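Local coordinates for protein paenibacillus xanthan lyase (Paenibacillus, PDB 6F2P) that probably cleaves the polysaccharide xanthan by the beta-elimination chemistry of polysaccharide lyase family 8, carrying several bound calcium ions in a multidomain chain, at residues H220-Y225 and N449-K454; L796-N801 and G832-S837; T880-N883 and G888-L891. One frame throughout, in Å; residues are numbered along the deposited sequence.

Contact 1 of 3, residues H220-Y225 and N449-K454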
loop_
_atom_site.group_PDB
_atom_site.type_symbol
_atom_site.label_atom_id
_atom_site.label_comp_id
_atom_site.label_asym_id
_atom_site.label_seq_id
_atom_site.Cartn_x
_atom_site.Cartn_y
_atom_site.Cartn_z
ATOM N N HIS A 220 5.502 -15.747 2.935
ATOM C CA HIS A 220 5.306 -16.494 1.693
ATOM C C HIS A 220 5.278 -15.551 0.504
ATOM O O HIS A 220 4.549 -15.768 -0.471
ATOM C CB HIS A 220 4.062 -17.375 1.752
ATOM C CG HIS A 220 4.197 -18.517 2.707
ATOM N ND1 HIS A 220 3.288 -19.554 2.767
ATOM C CD2 HIS A 220 5.136 -18.790 3.641
ATOM C CE1 HIS A 220 3.663 -20.413 3.698
ATOM N NE2 HIS A 220 4.782 -19.969 4.247
ATOM N N THR A 221 6.077 -14.494 0.635
ATOM C CA THR A 221 6.360 -13.532 -0.422
ATOM C C THR A 221 5.225 -12.563 -0.775
ATOM O O THR A 221 5.488 -11.390 -1.037
ATOM C CB THR A 221 6.911 -14.223 -1.690
ATOM O OG1 THR A 221 7.965 -15.115 -1.317
ATOM C CG2 THR A 221 7.471 -13.195 -2.653
ATOM N N TYR A 222 3.979 -13.031 -0.773
ATOM C CA TYR A 222 2.874 -12.214 -1.290
ATOM C C TYR A 222 1.612 -12.180 -0.427
ATOM O O TYR A 222 0.541 -11.851 -0.938
ATOM C CB TYR A 222 2.461 -12.695 -2.689
ATOM C CG TYR A 222 3.596 -12.855 -3.674
ATOM C CD1 TYR A 222 4.279 -11.750 -4.167
ATOM C CD2 TYR A 222 3.979 -14.113 -4.121
ATOM C CE1 TYR A 222 5.320 -11.892 -5.079
ATOM C CE2 TYR A 222 5.021 -14.269 -5.028
ATOM C CZ TYR A 222 5.686 -13.156 -5.506
ATOM O OH TYR A 222 6.721 -13.312 -6.407
ATOM N N TYR A 223 1.707 -12.520 0.856
ATOM C CA TYR A 223 0.489 -12.646 1.654
ATOM C C TYR A 223 0.510 -11.837 2.939
ATOM O O TYR A 223 1.514 -11.788 3.640
ATOM C CB TYR A 223 0.150 -14.122 1.933
ATOM C CG TYR A 223 0.141 -14.933 0.665
ATOM C CD1 TYR A 223 1.308 -15.513 0.195
ATOM C CD2 TYR A 223 -1.012 -15.074 -0.096
ATOM C CE1 TYR A 223 1.331 -16.217 -0.975
ATOM C CE2 TYR A 223 -1.001 -15.791 -1.279
ATOM C CZ TYR A 223 0.179 -16.359 -1.711
ATOM O OH TYR A 223 0.235 -17.075 -2.882
ATOM N N ALA A 224 -0.614 -11.188 3.222
ATOM C CA ALA A 224 -0.808 -10.464 4.467
ATOM C C ALA A 224 -0.811 -11.483 5.594
ATOM O O ALA A 224 -1.640 -12.388 5.600
ATOM C CB ALA A 224 -2.126 -9.724 4.423
ATOM N N TYR A 225 0.109 -11.354 6.542
ATOM C CA TYR A 225 0.295 -12.427 7.515
ATOM C C TYR A 225 0.623 -12.024 8.954
ATOM O O TYR A 225 1.236 -12.809 9.680
ATOM C CB TYR A 225 1.339 -13.438 7.016
ATOM C CG TYR A 225 0.731 -14.765 6.623
ATOM C CD1 TYR A 225 -0.032 -15.500 7.530
ATOM C CD2 TYR A 225 0.914 -15.283 5.351
ATOM C CE1 TYR A 225 -0.596 -16.709 7.170
ATOM C CE2 TYR A 225 0.360 -16.490 4.986
ATOM C CZ TYR A 225 -0.391 -17.199 5.894
ATOM O OH TYR A 225 -0.946 -18.394 5.514
ATOM N N ASN A 449 -3.426 -18.772 -4.331
ATOM C CA ASN A 449 -2.021 -18.404 -4.364
ATOM C C ASN A 449 -1.623 -17.596 -5.591
ATOM O O ASN A 449 -0.539 -17.792 -6.139
ATOM C CB ASN A 449 -1.139 -19.650 -4.259
ATOM C CG ASN A 449 -1.649 -20.640 -3.228
ATOM O OD1 ASN A 449 -2.046 -20.263 -2.130
ATOM N ND2 ASN A 449 -1.641 -21.920 -3.586
ATOM N N SER A 450 -2.501 -16.686 -6.008
ATOM C CA SER A 450 -2.298 -15.939 -7.243
ATOM C C SER A 450 -2.466 -14.437 -7.067
ATOM O O SER A 450 -3.296 -13.985 -6.278
ATOM C CB SER A 450 -3.305 -16.409 -8.286
ATOM O OG SER A 450 -3.282 -17.816 -8.414
ATOM N N ARG A 451 -1.693 -13.666 -7.827
ATOM C CA ARG A 451 -1.843 -12.216 -7.836
ATOM C C ARG A 451 -2.589 -11.810 -9.101
ATOM O O ARG A 451 -2.557 -12.532 -10.101
ATOM C CB ARG A 451 -0.476 -11.538 -7.769
ATOM C CG ARG A 451 0.399 -12.149 -6.705
ATOM C CD ARG A 451 1.645 -11.339 -6.394
ATOM N NE ARG A 451 2.585 -11.233 -7.510
ATOM C CZ ARG A 451 3.227 -12.257 -8.065
ATOM N NH1 ARG A 451 3.025 -13.496 -7.635
ATOM N NH2 ARG A 451 4.067 -12.041 -9.069
ATOM N N SER A 452 -3.276 -10.671 -9.051
ATOM C CA SER A 452 -4.035 -10.187 -10.205
ATOM C C SER A 452 -3.076 -9.553 -11.193
ATOM O O SER A 452 -1.877 -9.430 -10.923
ATOM C CB SER A 452 -5.098 -9.162 -9.791
ATOM O OG SER A 452 -4.527 -7.895 -9.484
ATOM N N ASP A 453 -3.598 -9.151 -12.343
ATOM C CA ASP A 453 -2.799 -8.382 -13.283
ATOM C C ASP A 453 -3.087 -6.880 -13.117
ATOM O O ASP A 453 -2.795 -6.075 -14.012
ATOM C CB ASP A 453 -3.056 -8.854 -14.717
ATOM C CG ASP A 453 -4.505 -8.670 -15.148
ATOM O OD1 ASP A 453 -5.377 -8.398 -14.291
ATOM O OD2 ASP A 453 -4.775 -8.801 -16.356
ATOM N N LYS A 454 -3.662 -6.514 -11.966
ATOM C CA LYS A 454 -3.982 -5.114 -11.659
ATOM C C LYS A 454 -3.172 -4.592 -10.472
ATOM O O LYS A 454 -3.132 -5.212 -9.412
ATOM C CB LYS A 454 -5.481 -4.935 -11.370
ATOM C CG LYS A 454 -6.422 -5.415 -12.465
ATOM C CD LYS A 454 -6.244 -4.664 -13.765
ATOM C CE LYS A 454 -7.284 -5.096 -14.791
ATOM N NZ LYS A 454 -7.096 -4.415 -16.114
#
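The guanidinium of Arg451 lies almost flat on the ring of Tyr222, the two planes only 13° apart and their centres 3.8 Å from each other. The group is shifted toward one side of the ring: NH1 sits 3.4 Å from CE2 of Tyr222. The guanidinium and CD lie over the same face, because the arginine chain bends about the CG-CD bond (chi3 -64°) and lays its methylene along the ring as well, with CD 3.9 Å from the ring centroid of Tyr222. Cation-pi attraction is thus joined by a CH-pi contact, a combination well suited to arginine, whose flat, delocalised charge can stack while its edge still donates hydrogen bonds. Here NE gives one to the carbonyl of Ser389. The other face of the Tyr222 ring is covered by CG2 of Thr221, so the phenol is held between a methyl group and a cation.

The packing joins the N-terminal alpha-helical part of this family 8 lyase to the super-sandwich part; in family 8 relatives the substrate cleft lies near the junction of these domains.

Tyr223 approaches differently, end-on. Tyrosine is long enough to bring its hydroxyl end against CA and CB of Asn449, a packing contact in which CA sits near the plane of the ring at its edge. The amide of Asn449 stands nearly perpendicular to that ring, at 87°, and asparagine suits the place because its OD1 can accept from the backbone N of Ser396. Asn449 is further fixed by backbone hydrogen bonding to Tyr394, and Tyr222 by backbone hydrogen bonding to Gly392.

Contact 2 of 3, residues L796-N801 and G832-S837. With CA (calcium ion), chain D.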
loop_
_atom_site.group_PDB
_atom_site.type_symbol
_atom_site.label_atom_id
_atom_site.label_comp_id
_atom_site.label_asym_id
_atom_site.label_seq_id
_atom_site.Cartn_x
_atom_site.Cartn_y
_atom_site.Cartn_z
ATOM N N LEU A 796 25.729 7.786 -18.170
ATOM C CA LEU A 796 25.021 6.524 -17.975
ATOM C C LEU A 796 25.361 5.540 -19.084
ATOM O O LEU A 796 25.027 5.766 -20.252
ATOM C CB LEU A 796 23.504 6.737 -17.913
ATOM C CG LEU A 796 22.717 5.495 -17.484
ATOM C CD1 LEU A 796 23.176 5.059 -16.111
ATOM C CD2 LEU A 796 21.215 5.725 -17.500
ATOM N N GLY A 797 26.030 4.452 -18.712
ATOM C CA GLY A 797 26.451 3.450 -19.671
ATOM C C GLY A 797 25.391 2.390 -19.832
ATOM O O GLY A 797 25.144 1.611 -18.919
ATOM N N PHE A 798 24.741 2.376 -20.988
ATOM C CA PHE A 798 23.797 1.316 -21.302
ATOM C C PHE A 798 24.603 0.041 -21.467
ATOM O O PHE A 798 25.763 0.091 -21.870
ATOM C CB PHE A 798 23.054 1.606 -22.607
ATOM C CG PHE A 798 22.012 2.679 -22.497
ATOM C CD1 PHE A 798 22.086 3.653 -21.505
ATOM C CD2 PHE A 798 20.949 2.714 -23.388
ATOM C CE1 PHE A 798 21.120 4.652 -21.408
ATOM C CE2 PHE A 798 19.974 3.705 -23.299
ATOM C CZ PHE A 798 20.060 4.677 -22.307
ATOM N N ASN A 799 23.993 -1.097 -21.160
ATOM C CA ASN A 799 24.649 -2.387 -21.348
ATOM C C ASN A 799 23.900 -3.253 -22.343
ATOM O O ASN A 799 24.056 -4.471 -22.355
ATOM C CB ASN A 799 24.792 -3.111 -20.016
ATOM C CG ASN A 799 25.888 -2.521 -19.164
ATOM O OD1 ASN A 799 27.032 -2.411 -19.603
ATOM N ND2 ASN A 799 25.543 -2.113 -17.945
ATOM N N ASN A 800 23.090 -2.600 -23.171
ATOM C CA ASN A 800 22.234 -3.261 -24.146
ATOM C C ASN A 800 22.961 -4.278 -25.020
ATOM O O ASN A 800 23.989 -3.959 -25.624
ATOM C CB ASN A 800 21.528 -2.214 -25.004
ATOM C CG ASN A 800 20.704 -1.246 -24.170
ATOM O OD1 ASN A 800 21.069 -0.925 -23.037
ATOM N ND2 ASN A 800 19.583 -0.787 -24.720
ATOM N N ASN A 801 22.403 -5.495 -25.063
ATOM C CA ASN A 801 22.988 -6.663 -25.732
ATOM C C ASN A 801 22.660 -6.750 -27.199
ATOM O O ASN A 801 23.478 -7.191 -27.994
ATOM C CB ASN A 801 22.437 -7.965 -25.140
ATOM C CG ASN A 801 22.749 -8.132 -23.689
ATOM O OD1 ASN A 801 21.854 -8.392 -22.884
ATOM N ND2 ASN A 801 24.026 -8.012 -23.334
ATOM N N GLY A 832 25.889 1.774 -29.995
ATOM C CA GLY A 832 24.930 1.259 -30.959
ATOM C C GLY A 832 24.190 2.349 -31.716
ATOM O O GLY A 832 24.634 3.499 -31.772
ATOM N N ILE A 833 23.063 1.973 -32.314
ATOM C CA ILE A 833 22.180 2.912 -33.001
ATOM C C ILE A 833 20.850 2.953 -32.267
ATOM O O ILE A 833 20.192 1.923 -32.108
ATOM C CB ILE A 833 21.899 2.487 -34.455
ATOM C CG1 ILE A 833 23.199 2.415 -35.260
ATOM C CG2 ILE A 833 20.899 3.434 -35.101
ATOM C CD1 ILE A 833 22.996 1.983 -36.683
ATOM N N TYR A 834 20.448 4.139 -31.823
ATOM C CA TYR A 834 19.263 4.259 -30.981
ATOM C C TYR A 834 18.096 5.012 -31.619
ATOM O O TYR A 834 18.292 5.897 -32.452
ATOM C CB TYR A 834 19.644 4.856 -29.627
ATOM C CG TYR A 834 20.351 3.855 -28.741
ATOM C CD1 TYR A 834 21.721 3.634 -28.855
ATOM C CD2 TYR A 834 19.643 3.108 -27.808
ATOM C CE1 TYR A 834 22.366 2.705 -28.054
ATOM C CE2 TYR A 834 20.280 2.174 -27.003
ATOM C CZ TYR A 834 21.637 1.976 -27.132
ATOM O OH TYR A 834 22.259 1.052 -26.327
ATOM N N GLN A 835 16.884 4.624 -31.235
ATOM C CA GLN A 835 15.665 5.305 -31.655
ATOM C C GLN A 835 14.934 5.819 -30.424
ATOM O O GLN A 835 14.587 5.043 -29.536
ATOM C CB GLN A 835 14.741 4.353 -32.420
ATOM C CG GLN A 835 13.335 4.906 -32.659
ATOM C CD GLN A 835 13.305 5.897 -33.807
ATOM O OE1 GLN A 835 13.777 5.591 -34.905
ATOM N NE2 GLN A 835 12.768 7.098 -33.559
ATOM N N LEU A 836 14.700 7.123 -30.368
ATOM C CA LEU A 836 13.966 7.714 -29.258
ATOM C C LEU A 836 12.461 7.657 -29.494
ATOM O O LEU A 836 11.979 7.927 -30.598
ATOM C CB LEU A 836 14.388 9.167 -29.052
ATOM C CG LEU A 836 13.549 9.971 -28.058
ATOM C CD1 LEU A 836 13.862 9.555 -26.622
ATOM C CD2 LEU A 836 13.770 11.453 -28.252
ATOM N N SER A 837 11.722 7.289 -28.455
ATOM C CA SER A 837 10.272 7.389 -28.479
ATOM C C SER A 837 9.822 8.106 -27.216
ATOM O O SER A 837 10.498 8.053 -26.191
ATOM C CB SER A 837 9.612 6.007 -28.578
ATOM O OG SER A 837 9.859 5.210 -27.430
HETATM CA CA CA D . 19.481 -7.783 -23.611
#
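The two backbones stay well apart, the nearest CA atoms, those of Asn800 and Gly832, being 8.6 Å from each other, and Phe798 and Tyr834 meet between them. The segments belong to the two facing sheets of a calcium-bearing beta-sandwich, strand 794-798 in one and strand 832-838 in the other, so the contact is made by side chains alone and lies in the core between the sheets.

With CG set anti to the carbonyl carbon (chi1 -74° in Phe798, much the same in Tyr834), each ring is carried toward the other segment. The aromatic pair is an offset edge-to-face one: the edge of Phe798 is turned to the face of Tyr834, with planes at 86° and centroids 5.6 Å apart. The closest ring carbons are CD2 of Phe798 and CE2 of Tyr834, at 3.7 Å. Phenylalanine fits this apolar layer, where it also packs on Val807 and Phe809. Tyrosine brings the same flat bulk but carries a polar end, and that hydroxyl makes a weak hydrogen bond to the carbonyl of Tyr889.

The amide of Asn800 packs against the same hydroxyl end, its CG 3.5 Å from OH of Tyr834 and its ND2 in the ring plane. Asparagine suits this buried spot because ND2 hydrogen-bonds Thr879 OG1. One residue on, the chain turns to metal binding: Asn801, with Asp780 and Asp805, ligates a calcium ion, its OD1 standing 2.6 Å from the metal.

Contact 3 of 3, residues T880-N883 and G888-L891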
loop_
_atom_site.group_PDB
_atom_site.type_symbol
_atom_site.label_atom_id
_atom_site.label_comp_id
_atom_site.label_asym_id
_atom_site.label_seq_id
_atom_site.Cartn_x
_atom_site.Cartn_y
_atom_site.Cartn_z
ATOM N N THR A 880 18.472 -0.244 -32.102
ATOM C CA THR A 880 17.892 -0.645 -33.381
ATOM C C THR A 880 18.936 -1.274 -34.294
ATOM O O THR A 880 18.598 -1.790 -35.360
ATOM C CB THR A 880 17.231 0.538 -34.128
ATOM O OG1 THR A 880 18.183 1.592 -34.308
ATOM C CG2 THR A 880 16.041 1.069 -33.357
ATOM N N GLY A 881 20.197 -1.234 -33.872
ATOM C CA GLY A 881 21.284 -1.769 -34.672
ATOM C C GLY A 881 22.639 -1.301 -34.184
ATOM O O GLY A 881 22.773 -0.870 -33.042
ATOM N N LYS A 882 23.651 -1.382 -35.044
ATOM C CA LYS A 882 25.001 -0.969 -34.661
ATOM C C LYS A 882 25.906 -0.692 -35.857
ATOM O O LYS A 882 25.799 -1.325 -36.907
ATOM C CB LYS A 882 25.664 -1.996 -33.723
ATOM C CG LYS A 882 26.024 -3.327 -34.376
ATOM C CD LYS A 882 26.687 -4.307 -33.391
ATOM C CE LYS A 882 28.152 -3.959 -33.118
ATOM N NZ LYS A 882 29.006 -3.968 -34.346
ATOM N N ASN A 883 26.797 0.274 -35.684
ATOM C CA ASN A 883 27.831 0.521 -36.667
ATOM C C ASN A 883 28.806 -0.650 -36.678
ATOM O O ASN A 883 29.153 -1.193 -35.626
ATOM C CB ASN A 883 28.564 1.822 -36.343
ATOM C CG ASN A 883 29.440 2.295 -37.481
ATOM O OD1 ASN A 883 30.550 1.796 -37.673
ATOM N ND2 ASN A 883 28.946 3.266 -38.244
ATOM N N GLY A 888 29.748 -3.201 -29.830
ATOM C CA GLY A 888 28.439 -3.780 -29.603
ATOM C C GLY A 888 27.335 -2.746 -29.689
ATOM O O GLY A 888 27.373 -1.845 -30.529
ATOM N N TYR A 889 26.356 -2.864 -28.803
ATOM C CA TYR A 889 25.149 -2.058 -28.897
ATOM C C TYR A 889 24.996 -1.069 -27.745
ATOM O O TYR A 889 23.936 -0.460 -27.582
ATOM C CB TYR A 889 23.919 -2.966 -28.936
ATOM C CG TYR A 889 23.869 -3.928 -30.102
ATOM C CD1 TYR A 889 24.363 -5.226 -29.985
ATOM C CD2 TYR A 889 23.309 -3.551 -31.316
ATOM C CE1 TYR A 889 24.299 -6.123 -31.049
ATOM C CE2 TYR A 889 23.244 -4.436 -32.387
ATOM C CZ TYR A 889 23.742 -5.719 -32.249
ATOM O OH TYR A 889 23.675 -6.585 -33.318
ATOM N N LYS A 890 26.046 -0.902 -26.949
ATOM C CA LYS A 890 25.956 -0.053 -25.762
ATOM C C LYS A 890 25.889 1.440 -26.076
ATOM O O LYS A 890 25.748 1.848 -27.235
ATOM C CB LYS A 890 27.091 -0.364 -24.786
ATOM C CG LYS A 890 27.054 -1.800 -24.281
ATOM C CD LYS A 890 28.123 -2.071 -23.235
ATOM C CE LYS A 890 28.043 -3.512 -22.754
ATOM N NZ LYS A 890 28.935 -3.749 -21.590
ATOM N N LEU A 891 25.978 2.254 -25.032
ATOM C CA LEU A 891 25.831 3.691 -25.193
ATOM C C LEU A 891 26.253 4.397 -23.917
ATOM O O LEU A 891 26.039 3.884 -22.814
ATOM C CB LEU A 891 24.374 4.023 -25.516
ATOM C CG LEU A 891 23.947 5.476 -25.727
ATOM C CD1 LEU A 891 24.568 6.056 -26.993
ATOM C CD2 LEU A 891 22.429 5.561 -25.787
#
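Lys882 holds CG between its backbone N and carbonyl carbon (chi1 69°), which starts the chain out over Tyr889, and further bends about the CG-CD and CD-CE bonds curl its end back. Tyr889 has CG opposite its carbonyl carbon (chi1 -60°), which sets its ring beside the lysine. The two side chains cross at about a right angle. CD of Lys882 lies over the ring with CG close behind, CD being 3.7 Å from the centroid of the Tyr889 ring and 20° off its normal: a CH-pi contact over the face, displaced toward the hydroxyl end, where CD is 3.5 Å from CZ of Tyr889.

The ring also has a neighbour at its rim, since Gly881 O lies near the ring plane, 3.2 Å from CD2 of Tyr889. Beside the ring, CE of Lys882 comes 3.4 Å from Gly888 O. Glycine suits the places of Gly881 and Gly888, whose extended backbone angles are awkward for a residue with a CB. This packing closes the loop that leads from strand 871-882 of one sheet of the beta-sandwich to strand 891-900 of the other.

The curl carries the ammonium group to the loop's own carbonyls. NZ of Lys882 donates to Asn883 O at 3.1 Å, approaching from above the carbonyl plane, and makes a second hydrogen bond to Ser886 O. Lysine therefore serves twice: its methylenes, partly polarised by the nearby charge, probably gain from the electron-rich phenol face, while the charge itself is met by backbone oxygens rather than by the ring.

Along the chain the contacts follow in series, 1, 2, then 3. Contact 1 stands alone, joining the N-terminal helical region to the super-sandwich; its centre is 34 Å from that of contact 2 and 39 Å from that of contact 3, and the nearest atoms are about 22 and 28 Å away. Contacts 2 and 3 are adjacent, centres 7 Å apart, in a later calcium-binding beta-sandwich. They share a sheet, in which strands 832-838 and 871-882 are neighbours, and a probable backbone bond from Phe798 N to Leu891 O ties their other segments together. Core packing and the nearby surface loop thus form one continuous unit, separate from the interdomain packing of contact 1.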